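Local coordinates for protein diacylglycerol O-acyltransferase (Marinobacter hydrocarbonoclasticus, PDB 6CHJ) that probably catalyses transfer of an acyl group from acyl-CoA to diacylglycerol, giving triacylglycerol and CoA, at residues 82-87 with 119-124; 112-117 with 133-138; 228-233 with 430-435; 370-375 with 405-410. One frame throughout, in Å; residues are numbered along the deposited sequence.

Contact 1 (82-87 with 119-124); sequences FRFEAL and LIEGLK
Phe-82 lies beside Leu-119, the two side chains pointing the same way, with ring atom CE1 3.9 Å from CB of Leu-119. The next residue turns to backbone pairing: O of Arg-83 accepts N of Leu-119 at 2.8 Å. With its CG anti to the backbone N (chi1 -175°), Phe-84 reaches across the strands, its ring edge facing O of Leu-119 and its CZ 3.2 Å from OE1 of Glu-121; ring and carboxylate planes stand 85° apart. Losing this ring to an alanine would probably open a gap between Leu-119, the aliphatic part of Glu-121 and helix 39-49, and take away the ring against which OE1 of Glu-121 rests. The carboxylate's other oxygen, OE2, bonds to Thr-89 of the second subunit. Glu-85 makes two more rungs, N to O of Leu-119 at 2.9 Å (174° at the hydrogen) and O to N of Glu-121 at 2.8 Å. This alternation is the parallel pairing of a beta-alpha-beta unit, in which helix 93-105 connects strands 82-86 and 115-121. Ala-86 shares a sheet face with Glu-121, CB to CG 3.6 Å. Leu-87 donates its N to O of Glu-121; its CG and CD2 lie against CG2 of Ile-120, CG at 3.5 Å, while CD1 meets CD1 of Leu-123 at 3.6 Å.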
loop_
_atom_site.group_PDB
_atom_site.type_symbol
_atom_site.label_atom_id
_atom_site.label_comp_id
_atom_site.label_asym_id
_atom_site.label_seq_id
_atom_site.Cartn_x
_atom_site.Cartn_y
_atom_site.Cartn_z
ATOM N N PHE B 82 13.113 -1.088 4.632
ATOM C CA PHE B 82 13.288 0.014 5.573
ATOM C C PHE B 82 12.971 1.342 4.902
ATOM O O PHE B 82 13.482 1.626 3.817
ATOM C CB PHE B 82 14.709 0.049 6.126
ATOM C CG PHE B 82 14.988 1.262 6.952
ATOM C CD1 PHE B 82 14.209 1.540 8.069
ATOM C CD2 PHE B 82 16.012 2.136 6.611
ATOM C CE1 PHE B 82 14.448 2.661 8.838
ATOM C CE2 PHE B 82 16.267 3.253 7.369
ATOM C CZ PHE B 82 15.477 3.523 8.488
ATOM N N ARG B 83 12.154 2.172 5.556
ATOM C CA ARG B 83 11.660 3.380 4.915
ATOM C C ARG B 83 11.683 4.546 5.884
ATOM O O ARG B 83 11.325 4.406 7.059
ATOM C CB ARG B 83 10.244 3.183 4.370
ATOM C CG ARG B 83 10.208 2.085 3.341
ATOM C CD ARG B 83 8.982 2.090 2.505
ATOM N NE ARG B 83 8.867 0.798 1.833
ATOM C CZ ARG B 83 7.729 0.311 1.365
ATOM N NH1 ARG B 83 6.619 1.018 1.499
ATOM N NH2 ARG B 83 7.695 -0.880 0.780
ATOM N N PHE B 84 12.089 5.693 5.365
ATOM C CA PHE B 84 12.204 6.938 6.096
ATOM C C PHE B 84 11.124 7.857 5.549
ATOM O O PHE B 84 11.150 8.217 4.365
ATOM C CB PHE B 84 13.603 7.530 5.921
ATOM C CG PHE B 84 13.864 8.774 6.735
ATOM C CD1 PHE B 84 13.170 9.019 7.917
ATOM C CD2 PHE B 84 14.818 9.697 6.314
ATOM C CE1 PHE B 84 13.416 10.165 8.657
ATOM C CE2 PHE B 84 15.082 10.850 7.054
ATOM C CZ PHE B 84 14.380 11.084 8.228
ATOM N N GLU B 85 10.165 8.217 6.403
ATOM C CA GLU B 85 9.026 9.019 5.997
ATOM C C GLU B 85 8.803 10.099 7.042
ATOM O O GLU B 85 9.422 10.101 8.112
ATOM C CB GLU B 85 7.758 8.157 5.822
ATOM C CG GLU B 85 7.684 7.381 4.507
ATOM C CD GLU B 85 7.363 5.897 4.714
ATOM O OE1 GLU B 85 7.252 5.462 5.879
ATOM O OE2 GLU B 85 7.227 5.165 3.710
ATOM N N ALA B 86 7.887 11.007 6.729
ATOM C CA ALA B 86 7.709 12.215 7.501
ATOM C C ALA B 86 6.230 12.530 7.588
ATOM O O ALA B 86 5.462 12.229 6.668
ATOM C CB ALA B 86 8.441 13.402 6.863
ATOM N N LEU B 87 5.830 13.157 8.739
ATOM C CA LEU B 87 4.423 13.479 8.853
ATOM C C LEU B 87 4.150 14.833 8.217
ATOM O O LEU B 87 5.005 15.713 8.238
ATOM C CB LEU B 87 4.001 13.511 10.318
ATOM C CG LEU B 87 3.997 12.177 11.065
ATOM C CD1 LEU B 87 3.501 12.429 12.446
ATOM C CD2 LEU B 87 3.137 11.109 10.357
ATOM N N LEU B 119 10.394 4.347 9.698
ATOM C CA LEU B 119 10.850 5.387 10.607
ATOM C C LEU B 119 10.216 6.710 10.191
ATOM O O LEU B 119 10.472 7.213 9.091
ATOM C CB LEU B 119 12.377 5.465 10.606
ATOM C CG LEU B 119 13.082 6.616 11.338
ATOM C CD1 LEU B 119 12.749 6.548 12.813
ATOM C CD2 LEU B 119 14.614 6.577 11.102
ATOM N N ILE B 120 9.410 7.282 11.080
ATOM C CA ILE B 120 8.629 8.487 10.811
ATOM C C ILE B 120 9.252 9.657 11.568
ATOM O O ILE B 120 9.402 9.604 12.798
ATOM C CB ILE B 120 7.156 8.307 11.216
ATOM C CG1 ILE B 120 6.558 7.017 10.605
ATOM C CG2 ILE B 120 6.348 9.551 10.840
ATOM C CD1 ILE B 120 5.444 6.400 11.452
ATOM N N GLU B 121 9.598 10.716 10.836
ATOM C CA GLU B 121 10.068 11.988 11.368
ATOM C C GLU B 121 8.944 13.004 11.225
ATOM O O GLU B 121 7.835 12.676 10.798
ATOM C CB GLU B 121 11.355 12.459 10.655
ATOM C CG GLU B 121 11.143 13.141 9.277
ATOM C CD GLU B 121 12.317 14.068 8.846
ATOM O OE1 GLU B 121 13.452 13.888 9.335
ATOM O OE2 GLU B 121 12.104 14.969 7.993
ATOM N N GLY B 122 9.231 14.247 11.615
ATOM C CA GLY B 122 8.243 15.309 11.577
ATOM C C GLY B 122 7.275 15.349 12.741
ATOM O O GLY B 122 6.281 16.078 12.670
ATOM N N LEU B 123 7.507 14.589 13.802
ATOM C CA LEU B 123 6.634 14.705 14.962
ATOM C C LEU B 123 7.013 15.953 15.757
ATOM O O LEU B 123 8.167 16.387 15.748
ATOM C CB LEU B 123 6.713 13.446 15.823
ATOM C CG LEU B 123 5.857 12.283 15.288
ATOM C CD1 LEU B 123 6.540 11.504 14.140
ATOM C CD2 LEU B 123 5.446 11.353 16.407
ATOM N N LYS B 124 6.023 16.542 16.428
ATOM C CA LYS B 124 6.158 17.877 17.001
ATOM C C LYS B 124 7.323 18.033 17.973
ATOM O O LYS B 124 8.360 18.596 17.607
ATOM C CB LYS B 124 4.853 18.302 17.683
ATOM C CG LYS B 124 4.213 19.472 16.956
ATOM C CD LYS B 124 2.871 19.914 17.523
ATOM C CE LYS B 124 2.407 21.210 16.814
ATOM N NZ LYS B 124 0.914 21.418 16.799
#

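Contact 2 (112-117 with 133-138); sequences RPMWEV and KVHHSL
Backbone bonds join Met-114 and Glu-116 to the facing strand: N of His-135 gives to O of Met-114 at 3.0 Å, N of Glu-116 to O of Lys-133 at 2.8 Å, and N of Lys-133 back to O of Glu-116 at 2.8 Å. Between them Trp-115 and Val-134 form a non-hydrogen-bonded pair, touching through CB and CG2. This is the open end of the beta hairpin of strands 115-121 and 127-135, where the second strand runs into the HHxxxDG signature of this acyltransferase family. In the sulfur-aromatic contact, Met-114 SD sits over one face of the His-135 ring, 4.3 Å from its centroid and 26° off the normal. That ring is held at ND1 by N of Ser-137 and at NE2 by Glu-15. The charged side chains of Glu-116 and Lys-133 run alongside each other, OE1 3.3 Å from CE, but OE1 to NZ is a long 3.9 Å; His-118 binds OE1, and carbonyls of Glu-103 and His-106 bind NZ. A leucine replacing Glu-116 would probably leave His-118 NE2 without its acceptor and remove the distant negative charge beside the Lys-133 ammonium.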
loop_
_atom_site.group_PDB
_atom_site.type_symbol
_atom_site.label_atom_id
_atom_site.label_comp_id
_atom_site.label_asym_id
_atom_site.label_seq_id
_atom_site.Cartn_x
_atom_site.Cartn_y
_atom_site.Cartn_z
ATOM N N ARG B 112 8.964 -10.932 -1.644
ATOM C CA ARG B 112 10.064 -10.598 -0.755
ATOM C C ARG B 112 9.687 -10.943 0.671
ATOM O O ARG B 112 8.502 -11.098 0.983
ATOM C CB ARG B 112 10.424 -9.114 -0.863
ATOM C CG ARG B 112 10.383 -8.624 -2.278
ATOM C CD ARG B 112 10.808 -7.201 -2.316
ATOM N NE ARG B 112 12.234 -7.123 -2.604
ATOM C CZ ARG B 112 12.746 -6.392 -3.581
ATOM N NH1 ARG B 112 11.952 -5.667 -4.359
ATOM N NH2 ARG B 112 14.051 -6.388 -3.773
ATOM N N PRO B 113 10.671 -11.120 1.554
ATOM C CA PRO B 113 10.355 -11.309 2.976
ATOM C C PRO B 113 9.367 -10.246 3.427
ATOM O O PRO B 113 9.478 -9.074 3.063
ATOM C CB PRO B 113 11.716 -11.166 3.673
ATOM C CG PRO B 113 12.654 -10.645 2.609
ATOM C CD PRO B 113 12.121 -11.113 1.313
ATOM N N MET B 114 8.356 -10.668 4.169
ATOM C CA MET B 114 7.168 -9.840 4.323
ATOM C C MET B 114 7.237 -9.032 5.619
ATOM O O MET B 114 6.464 -9.217 6.562
ATOM C CB MET B 114 5.927 -10.711 4.236
ATOM C CG MET B 114 5.890 -11.516 2.940
ATOM S SD MET B 114 4.317 -12.333 2.631
ATOM C CE MET B 114 4.742 -14.061 2.936
ATOM N N TRP B 115 8.171 -8.081 5.633
ATOM C CA TRP B 115 8.247 -7.154 6.747
ATOM C C TRP B 115 8.612 -5.773 6.227
ATOM O O TRP B 115 9.274 -5.641 5.200
ATOM C CB TRP B 115 9.254 -7.616 7.795
ATOM C CG TRP B 115 10.658 -7.716 7.296
ATOM C CD1 TRP B 115 11.251 -8.811 6.731
ATOM C CD2 TRP B 115 11.660 -6.693 7.336
ATOM N NE1 TRP B 115 12.554 -8.528 6.408
ATOM C CE2 TRP B 115 12.832 -7.234 6.769
ATOM C CE3 TRP B 115 11.680 -5.369 7.785
ATOM C CZ2 TRP B 115 14.013 -6.498 6.649
ATOM C CZ3 TRP B 115 12.853 -4.641 7.671
ATOM C CH2 TRP B 115 14.002 -5.209 7.112
ATOM N N GLU B 116 8.137 -4.747 6.924
ATOM C CA GLU B 116 8.561 -3.378 6.679
ATOM C C GLU B 116 8.778 -2.697 8.019
ATOM O O GLU B 116 8.036 -2.955 8.976
ATOM C CB GLU B 116 7.529 -2.587 5.882
ATOM C CG GLU B 116 7.300 -3.081 4.472
ATOM C CD GLU B 116 5.974 -2.610 3.891
ATOM O OE1 GLU B 116 5.423 -1.580 4.348
ATOM O OE2 GLU B 116 5.471 -3.293 2.975
ATOM N N VAL B 117 9.784 -1.831 8.085
ATOM C CA VAL B 117 9.949 -0.895 9.193
ATOM C C VAL B 117 9.882 0.520 8.629
ATOM O O VAL B 117 10.599 0.852 7.677
ATOM C CB VAL B 117 11.273 -1.111 9.948
ATOM C CG1 VAL B 117 11.355 -0.168 11.126
ATOM C CG2 VAL B 117 11.428 -2.559 10.377
ATOM N N LYS B 133 5.598 -3.545 10.191
ATOM C CA LYS B 133 4.543 -4.336 9.560
ATOM C C LYS B 133 5.133 -5.697 9.236
ATOM O O LYS B 133 6.121 -5.775 8.497
ATOM C CB LYS B 133 4.043 -3.643 8.278
ATOM C CG LYS B 133 2.953 -4.371 7.506
ATOM C CD LYS B 133 2.814 -3.909 6.054
ATOM C CE LYS B 133 2.668 -2.395 5.909
ATOM N NZ LYS B 133 1.603 -2.090 4.894
ATOM N N VAL B 134 4.555 -6.769 9.783
ATOM C CA VAL B 134 5.013 -8.121 9.461
ATOM C C VAL B 134 3.816 -8.998 9.136
ATOM O O VAL B 134 2.781 -8.922 9.806
ATOM C CB VAL B 134 5.844 -8.759 10.596
ATOM C CG1 VAL B 134 6.404 -10.117 10.144
ATOM C CG2 VAL B 134 6.986 -7.843 10.992
ATOM N N HIS B 135 3.967 -9.850 8.126
ATOM C CA HIS B 135 2.887 -10.753 7.761
ATOM C C HIS B 135 2.726 -11.871 8.790
ATOM O O HIS B 135 3.706 -12.460 9.252
ATOM C CB HIS B 135 3.132 -11.348 6.377
ATOM C CG HIS B 135 1.884 -11.873 5.735
ATOM N ND1 HIS B 135 1.421 -13.153 5.951
ATOM C CD2 HIS B 135 0.976 -11.274 4.929
ATOM C CE1 HIS B 135 0.299 -13.331 5.276
ATOM N NE2 HIS B 135 0.002 -12.203 4.655
ATOM N N HIS B 136 1.468 -12.178 9.132
ATOM C CA HIS B 136 1.186 -13.208 10.134
ATOM C C HIS B 136 1.701 -14.590 9.713
ATOM O O HIS B 136 2.056 -15.402 10.575
ATOM C CB HIS B 136 -0.322 -13.261 10.421
ATOM C CG HIS B 136 -0.668 -13.727 11.806
ATOM N ND1 HIS B 136 -0.533 -15.039 12.212
ATOM C CD2 HIS B 136 -1.164 -13.054 12.872
ATOM C CE1 HIS B 136 -0.919 -15.150 13.471
ATOM N NE2 HIS B 136 -1.308 -13.962 13.894
ATOM N N SER B 137 1.747 -14.880 8.412
ATOM C CA SER B 137 2.378 -16.123 7.960
ATOM C C SER B 137 3.836 -16.222 8.384
ATOM O O SER B 137 4.355 -17.330 8.542
ATOM C CB SER B 137 2.303 -16.254 6.448
ATOM O OG SER B 137 1.131 -16.956 6.091
ATOM N N LEU B 138 4.513 -15.087 8.556
ATOM C CA LEU B 138 5.930 -15.079 8.887
ATOM C C LEU B 138 6.175 -14.919 10.382
ATOM O O LEU B 138 7.069 -15.566 10.932
ATOM C CB LEU B 138 6.646 -13.960 8.119
ATOM C CG LEU B 138 8.170 -14.044 8.168
ATOM C CD1 LEU B 138 8.648 -15.221 7.321
ATOM C CD2 LEU B 138 8.814 -12.742 7.702
#

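Contact 3 (228-233 with 430-435); sequences RCMLNQ and RTLPSL
Leu-231 and Leu-432 each carry CG beside the backbone N and anti to the carbonyl carbon (chi1 -49° and -72°), which brings their branches together although the CB of Leu-231 starts away from the other segment. The side chains cross at about a right angle, and the methyls meet at CD2 to CD2, 3.5 Å, with CD1 of Leu-432 4.0 Å from the same CD2 of Leu-231. A bend at the last torsion of Met-230 (chi3 -83°) carries CE to 3.3 Å from O of Thr-431 and within 4.3 Å of CD of Pro-433. Gln-233 adds a looser touch, its CD 4.4 Å from CG2 of Thr-431. No hydrogen bond crosses; the contact rests on van der Waals packing of side chains, with one methyl set against a carbonyl oxygen. Each segment contains a turn: type I from Cys-229 to Asn-232, type II from Leu-432 to Leu-435. The first precedes strand 239-247 and the second precedes helix 437-453; helix 262-280 packs on both through Leu-274, Leu-278 and Tyr-277, while Leu-410 of strand 410-417 backs Leu-432.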
loop_
_atom_site.group_PDB
_atom_site.type_symbol
_atom_site.label_atom_id
_atom_site.label_comp_id
_atom_site.label_asym_id
_atom_site.label_seq_id
_atom_site.Cartn_x
_atom_site.Cartn_y
_atom_site.Cartn_z
ATOM N N ARG B 228 -26.882 -9.475 15.147
ATOM C CA ARG B 228 -26.526 -8.724 13.964
ATOM C C ARG B 228 -26.106 -7.322 14.388
ATOM O O ARG B 228 -26.727 -6.705 15.256
ATOM C CB ARG B 228 -27.696 -8.692 12.983
ATOM C CG ARG B 228 -27.783 -9.960 12.107
ATOM C CD ARG B 228 -28.769 -9.825 10.946
ATOM N NE ARG B 228 -28.219 -10.338 9.686
ATOM C CZ ARG B 228 -28.783 -11.293 8.940
ATOM N NH1 ARG B 228 -29.927 -11.847 9.321
ATOM N NH2 ARG B 228 -28.205 -11.692 7.808
ATOM N N CYS B 229 -25.011 -6.841 13.804
ATOM C CA CYS B 229 -24.366 -5.617 14.258
ATOM C C CYS B 229 -23.610 -4.981 13.105
ATOM O O CYS B 229 -23.117 -5.673 12.208
ATOM C CB CYS B 229 -23.400 -5.887 15.411
ATOM S SG CYS B 229 -22.647 -4.400 16.086
ATOM N N MET B 230 -23.509 -3.653 13.156
ATOM C CA MET B 230 -22.804 -2.914 12.116
ATOM C C MET B 230 -21.317 -3.286 12.052
ATOM O O MET B 230 -20.705 -3.188 10.984
ATOM C CB MET B 230 -23.003 -1.408 12.331
ATOM C CG MET B 230 -21.883 -0.720 13.052
ATOM S SD MET B 230 -22.144 1.057 13.362
ATOM C CE MET B 230 -21.638 1.832 11.834
ATOM N N LEU B 231 -20.715 -3.734 13.165
ATOM C CA LEU B 231 -19.347 -4.253 13.104
ATOM C C LEU B 231 -19.221 -5.509 12.239
ATOM O O LEU B 231 -18.103 -5.911 11.909
ATOM C CB LEU B 231 -18.824 -4.582 14.509
ATOM C CG LEU B 231 -18.984 -3.539 15.625
ATOM C CD1 LEU B 231 -18.378 -4.028 16.921
ATOM C CD2 LEU B 231 -18.360 -2.213 15.255
ATOM N N ASN B 232 -20.323 -6.150 11.863
ATOM C CA ASN B 232 -20.190 -7.510 11.362
ATOM C C ASN B 232 -20.723 -7.633 9.940
ATOM O O ASN B 232 -21.679 -8.363 9.666
ATOM C CB ASN B 232 -20.872 -8.467 12.354
ATOM C CG ASN B 232 -20.312 -8.319 13.769
ATOM O OD1 ASN B 232 -20.988 -7.821 14.675
ATOM N ND2 ASN B 232 -19.067 -8.734 13.958
ATOM N N GLN B 233 -20.071 -6.942 9.020
ATOM C CA GLN B 233 -20.479 -6.913 7.629
ATOM C C GLN B 233 -19.221 -6.936 6.766
ATOM O O GLN B 233 -18.101 -6.845 7.272
ATOM C CB GLN B 233 -21.349 -5.674 7.347
ATOM C CG GLN B 233 -20.956 -4.468 8.204
ATOM C CD GLN B 233 -21.860 -3.248 7.998
ATOM O OE1 GLN B 233 -22.409 -3.041 6.913
ATOM N NE2 GLN B 233 -22.020 -2.441 9.046
ATOM N N ARG B 430 -14.509 2.390 6.060
ATOM C CA ARG B 430 -15.860 2.660 5.567
ATOM C C ARG B 430 -16.936 2.229 6.559
ATOM O O ARG B 430 -17.876 2.986 6.833
ATOM C CB ARG B 430 -16.120 1.970 4.232
ATOM C CG ARG B 430 -17.582 2.112 3.823
ATOM C CD ARG B 430 -18.007 1.090 2.800
ATOM N NE ARG B 430 -18.125 -0.255 3.358
ATOM C CZ ARG B 430 -18.115 -1.368 2.620
ATOM N NH1 ARG B 430 -17.972 -1.280 1.295
ATOM N NH2 ARG B 430 -18.235 -2.570 3.195
ATOM N N THR B 431 -16.845 1.012 7.089
ATOM C CA THR B 431 -17.975 0.564 7.884
ATOM C C THR B 431 -17.974 1.177 9.276
ATOM O O THR B 431 -19.015 1.167 9.941
ATOM C CB THR B 431 -18.023 -0.979 7.928
ATOM O OG1 THR B 431 -16.823 -1.482 8.498
ATOM C CG2 THR B 431 -18.121 -1.547 6.508
ATOM N N LEU B 432 -16.862 1.766 9.709
ATOM C CA LEU B 432 -16.749 2.337 11.048
ATOM C C LEU B 432 -16.348 3.805 10.961
ATOM O O LEU B 432 -15.234 4.182 11.352
ATOM C CB LEU B 432 -15.761 1.542 11.897
ATOM C CG LEU B 432 -16.357 0.190 12.284
ATOM C CD1 LEU B 432 -15.376 -0.653 13.063
ATOM C CD2 LEU B 432 -17.626 0.425 13.080
ATOM N N PRO B 433 -17.252 4.666 10.482
ATOM C CA PRO B 433 -16.938 6.094 10.393
ATOM C C PRO B 433 -16.627 6.698 11.755
ATOM O O PRO B 433 -17.324 6.444 12.739
ATOM C CB PRO B 433 -18.217 6.693 9.798
ATOM C CG PRO B 433 -19.296 5.717 10.162
ATOM C CD PRO B 433 -18.629 4.390 10.031
ATOM N N SER B 434 -15.554 7.498 11.793
ATOM C CA SER B 434 -15.176 8.312 12.952
ATOM C C SER B 434 -14.648 7.447 14.093
ATOM O O SER B 434 -14.845 7.751 15.266
ATOM C CB SER B 434 -16.336 9.193 13.416
ATOM O OG SER B 434 -16.745 10.048 12.362
ATOM N N LEU B 435 -13.924 6.392 13.735
ATOM C CA LEU B 435 -13.490 5.397 14.702
ATOM C C LEU B 435 -12.589 5.997 15.773
ATOM O O LEU B 435 -12.505 5.447 16.881
ATOM C CB LEU B 435 -12.777 4.261 13.955
ATOM C CG LEU B 435 -12.178 3.044 14.661
ATOM C CD1 LEU B 435 -12.132 1.862 13.695
ATOM C CD2 LEU B 435 -10.778 3.350 15.106
#

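Contact 4 (370-375 with 405-410); sequences KWQTFN and MDRLAL
Arg-407 meets Gln-372 through its backbone: O receives a weak bond from NE2 at 3.3 Å, with 141° at the hydrogen. The same NE2 gives a shorter bond, 2.7 Å, to O of Phe-374, nearly in the amide plane, so the amide is held mainly within its own loop and reaches the neighbouring turn by a weak bond. The carbonyl of Arg-407 is also bound by Asn-232, while the guanidinium leads away to Leu-363 O. Arg-407 occupies the third place of a type II turn from Met-405 to Leu-408, hence its positive phi of 69°. The turn lies just before strand 410-417, and the loop 370-375 leads into strand 376-380, its parallel neighbour in a mixed sheet that also takes in strand 239-247. Leu-408 then crosses the Phe-374 side chain at about a right angle, CD2 3.7 Å and CD1 3.8 Å from CE1 of the ring. Phe-374 is placed for this by CG sitting between its backbone N and carbonyl carbon (chi1 56°), and its ring also meets Phe-292 edge-to-face. CD2 of Leu-408 further touches O of Asn-375 at 3.8 Å. At Leu-410 a water bridges the start of strand 410-417 and the residue just before strand 376-380, accepting from N of Leu-410 and donating to O of Asn-375, 2.9 Å in each case.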
loop_
_atom_site.group_PDB
_atom_site.type_symbol
_atom_site.label_atom_id
_atom_site.label_comp_id
_atom_site.label_asym_id
_atom_site.label_seq_id
_atom_site.Cartn_x
_atom_site.Cartn_y
_atom_site.Cartn_z
ATOM N N LYS B 370 -26.711 -16.195 12.002
ATOM C CA LYS B 370 -27.004 -16.684 13.338
ATOM C C LYS B 370 -25.786 -17.322 14.001
ATOM O O LYS B 370 -25.786 -17.498 15.224
ATOM C CB LYS B 370 -28.150 -17.693 13.283
ATOM C CG LYS B 370 -29.552 -17.084 13.300
ATOM C CD LYS B 370 -30.625 -18.178 13.061
ATOM C CE LYS B 370 -31.732 -18.141 14.112
ATOM N NZ LYS B 370 -32.378 -19.479 14.364
ATOM N N TRP B 371 -24.756 -17.681 13.237
ATOM C CA TRP B 371 -23.559 -18.313 13.789
ATOM C C TRP B 371 -22.437 -17.310 14.083
ATOM O O TRP B 371 -21.328 -17.734 14.415
ATOM C CB TRP B 371 -23.038 -19.428 12.846
ATOM C CG TRP B 371 -23.911 -20.693 12.813
ATOM C CD1 TRP B 371 -24.938 -21.001 13.668
ATOM C CD2 TRP B 371 -23.835 -21.793 11.874
ATOM N NE1 TRP B 371 -25.502 -22.199 13.317
ATOM C CE2 TRP B 371 -24.851 -22.710 12.224
ATOM C CE3 TRP B 371 -23.015 -22.085 10.778
ATOM C CZ2 TRP B 371 -25.065 -23.904 11.519
ATOM C CZ3 TRP B 371 -23.234 -23.280 10.077
ATOM C CH2 TRP B 371 -24.248 -24.168 10.457
ATOM N N GLN B 372 -22.704 -15.997 13.972
ATOM C CA GLN B 372 -21.650 -14.995 14.142
ATOM C C GLN B 372 -20.846 -15.221 15.426
ATOM O O GLN B 372 -19.614 -15.124 15.411
ATOM C CB GLN B 372 -22.256 -13.584 14.118
ATOM C CG GLN B 372 -21.282 -12.454 14.494
ATOM C CD GLN B 372 -20.333 -12.084 13.369
ATOM O OE1 GLN B 372 -20.752 -11.909 12.222
ATOM N NE2 GLN B 372 -19.042 -11.980 13.690
ATOM N N THR B 373 -21.531 -15.513 16.544
ATOM C CA THR B 373 -20.939 -15.982 17.802
ATOM C C THR B 373 -20.150 -14.909 18.559
ATOM O O THR B 373 -20.086 -14.928 19.794
ATOM C CB THR B 373 -20.040 -17.203 17.542
ATOM O OG1 THR B 373 -20.731 -18.146 16.714
ATOM C CG2 THR B 373 -19.632 -17.875 18.843
ATOM N N PHE B 374 -19.504 -13.991 17.853
ATOM C CA PHE B 374 -18.903 -12.875 18.555
ATOM C C PHE B 374 -18.845 -11.690 17.613
ATOM O O PHE B 374 -18.722 -11.844 16.398
ATOM C CB PHE B 374 -17.514 -13.207 19.138
ATOM C CG PHE B 374 -16.514 -13.708 18.129
ATOM C CD1 PHE B 374 -15.688 -12.818 17.457
ATOM C CD2 PHE B 374 -16.364 -15.076 17.893
ATOM C CE1 PHE B 374 -14.745 -13.276 16.533
ATOM C CE2 PHE B 374 -15.423 -15.548 16.977
ATOM C CZ PHE B 374 -14.608 -14.644 16.293
ATOM N N ASN B 375 -18.962 -10.501 18.191
ATOM C CA ASN B 375 -19.017 -9.304 17.377
ATOM C C ASN B 375 -17.664 -8.643 17.217
ATOM O O ASN B 375 -17.487 -7.871 16.269
ATOM C CB ASN B 375 -20.018 -8.316 17.976
ATOM C CG ASN B 375 -21.400 -8.938 18.181
ATOM O OD1 ASN B 375 -21.671 -9.540 19.221
ATOM N ND2 ASN B 375 -22.271 -8.788 17.192
ATOM N N MET B 405 -11.251 -8.335 9.317
ATOM C CA MET B 405 -11.760 -9.318 8.373
ATOM C C MET B 405 -13.164 -8.907 7.949
ATOM O O MET B 405 -13.853 -8.174 8.670
ATOM C CB MET B 405 -11.861 -10.715 9.004
ATOM C CG MET B 405 -10.615 -11.527 8.956
ATOM S SD MET B 405 -11.008 -13.171 9.544
ATOM C CE MET B 405 -12.326 -13.613 8.377
ATOM N N ASP B 406 -13.590 -9.415 6.779
ATOM C CA ASP B 406 -15.011 -9.485 6.451
ATOM C C ASP B 406 -15.782 -10.014 7.656
ATOM O O ASP B 406 -15.461 -11.082 8.183
ATOM C CB ASP B 406 -15.245 -10.427 5.260
ATOM C CG ASP B 406 -15.129 -9.743 3.895
ATOM O OD1 ASP B 406 -15.068 -8.499 3.800
ATOM O OD2 ASP B 406 -15.109 -10.481 2.894
ATOM N N ARG B 407 -16.790 -9.255 8.093
ATOM C CA ARG B 407 -17.669 -9.545 9.232
ATOM C C ARG B 407 -16.966 -9.454 10.588
ATOM O O ARG B 407 -17.560 -9.836 11.611
ATOM C CB ARG B 407 -18.387 -10.906 9.083
ATOM C CG ARG B 407 -19.537 -10.861 8.045
ATOM C CD ARG B 407 -19.884 -12.232 7.410
ATOM N NE ARG B 407 -18.799 -12.887 6.657
ATOM C CZ ARG B 407 -18.588 -12.767 5.344
ATOM N NH1 ARG B 407 -17.603 -13.439 4.772
ATOM N NH2 ARG B 407 -19.357 -11.985 4.602
ATOM N N LEU B 408 -15.714 -8.931 10.637
ATOM C CA LEU B 408 -15.080 -8.417 11.866
ATOM C C LEU B 408 -14.414 -7.076 11.512
ATOM O O LEU B 408 -13.192 -6.953 11.440
ATOM C CB LEU B 408 -14.062 -9.399 12.460
ATOM C CG LEU B 408 -14.627 -10.701 13.018
ATOM C CD1 LEU B 408 -13.534 -11.769 13.220
ATOM C CD2 LEU B 408 -15.384 -10.419 14.324
ATOM N N ALA B 409 -15.232 -6.034 11.320
ATOM C CA ALA B 409 -14.692 -4.742 10.904
ATOM C C ALA B 409 -13.718 -4.164 11.927
ATOM O O ALA B 409 -12.794 -3.434 11.544
ATOM C CB ALA B 409 -15.826 -3.754 10.637
ATOM N N LEU B 410 -13.876 -4.507 13.214
ATOM C CA LEU B 410 -13.136 -3.874 14.297
ATOM C C LEU B 410 -12.353 -4.915 15.082
ATOM O O LEU B 410 -12.891 -5.968 15.442
ATOM C CB LEU B 410 -14.077 -3.117 15.237
ATOM C CG LEU B 410 -13.495 -2.351 16.440
ATOM C CD1 LEU B 410 -12.531 -1.221 16.051
ATOM C CD2 LEU B 410 -14.614 -1.777 17.281
HETATM O O HOH W 1 -15.495 -6.327 14.799
#

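In the fold
Contacts 1 and 2 share strand 115-121, pairing its two edges: parallel to 82-86 in contact 1, antiparallel to 127-135 in contact 2. N of Arg-83 lies 2.9 Å from O of Val-117, a probable hydrogen bond joining them. Both are buried and backbone-bonded; contact 1 meets the second subunit most extensively, and Arg-112 and Arg-430 reach it too. Contacts 3 and 4, with centres about 10 Å apart, instead join loops beside the other large sheet. Contact 3 is only partly buried and apolar, whereas contact 4 is buried and mixes an amide, a water and methyls. They touch at several points, among them ND2 of Asn-232, 2.9 Å from O of Asn-375, and O of Gln-233 with N of Arg-407.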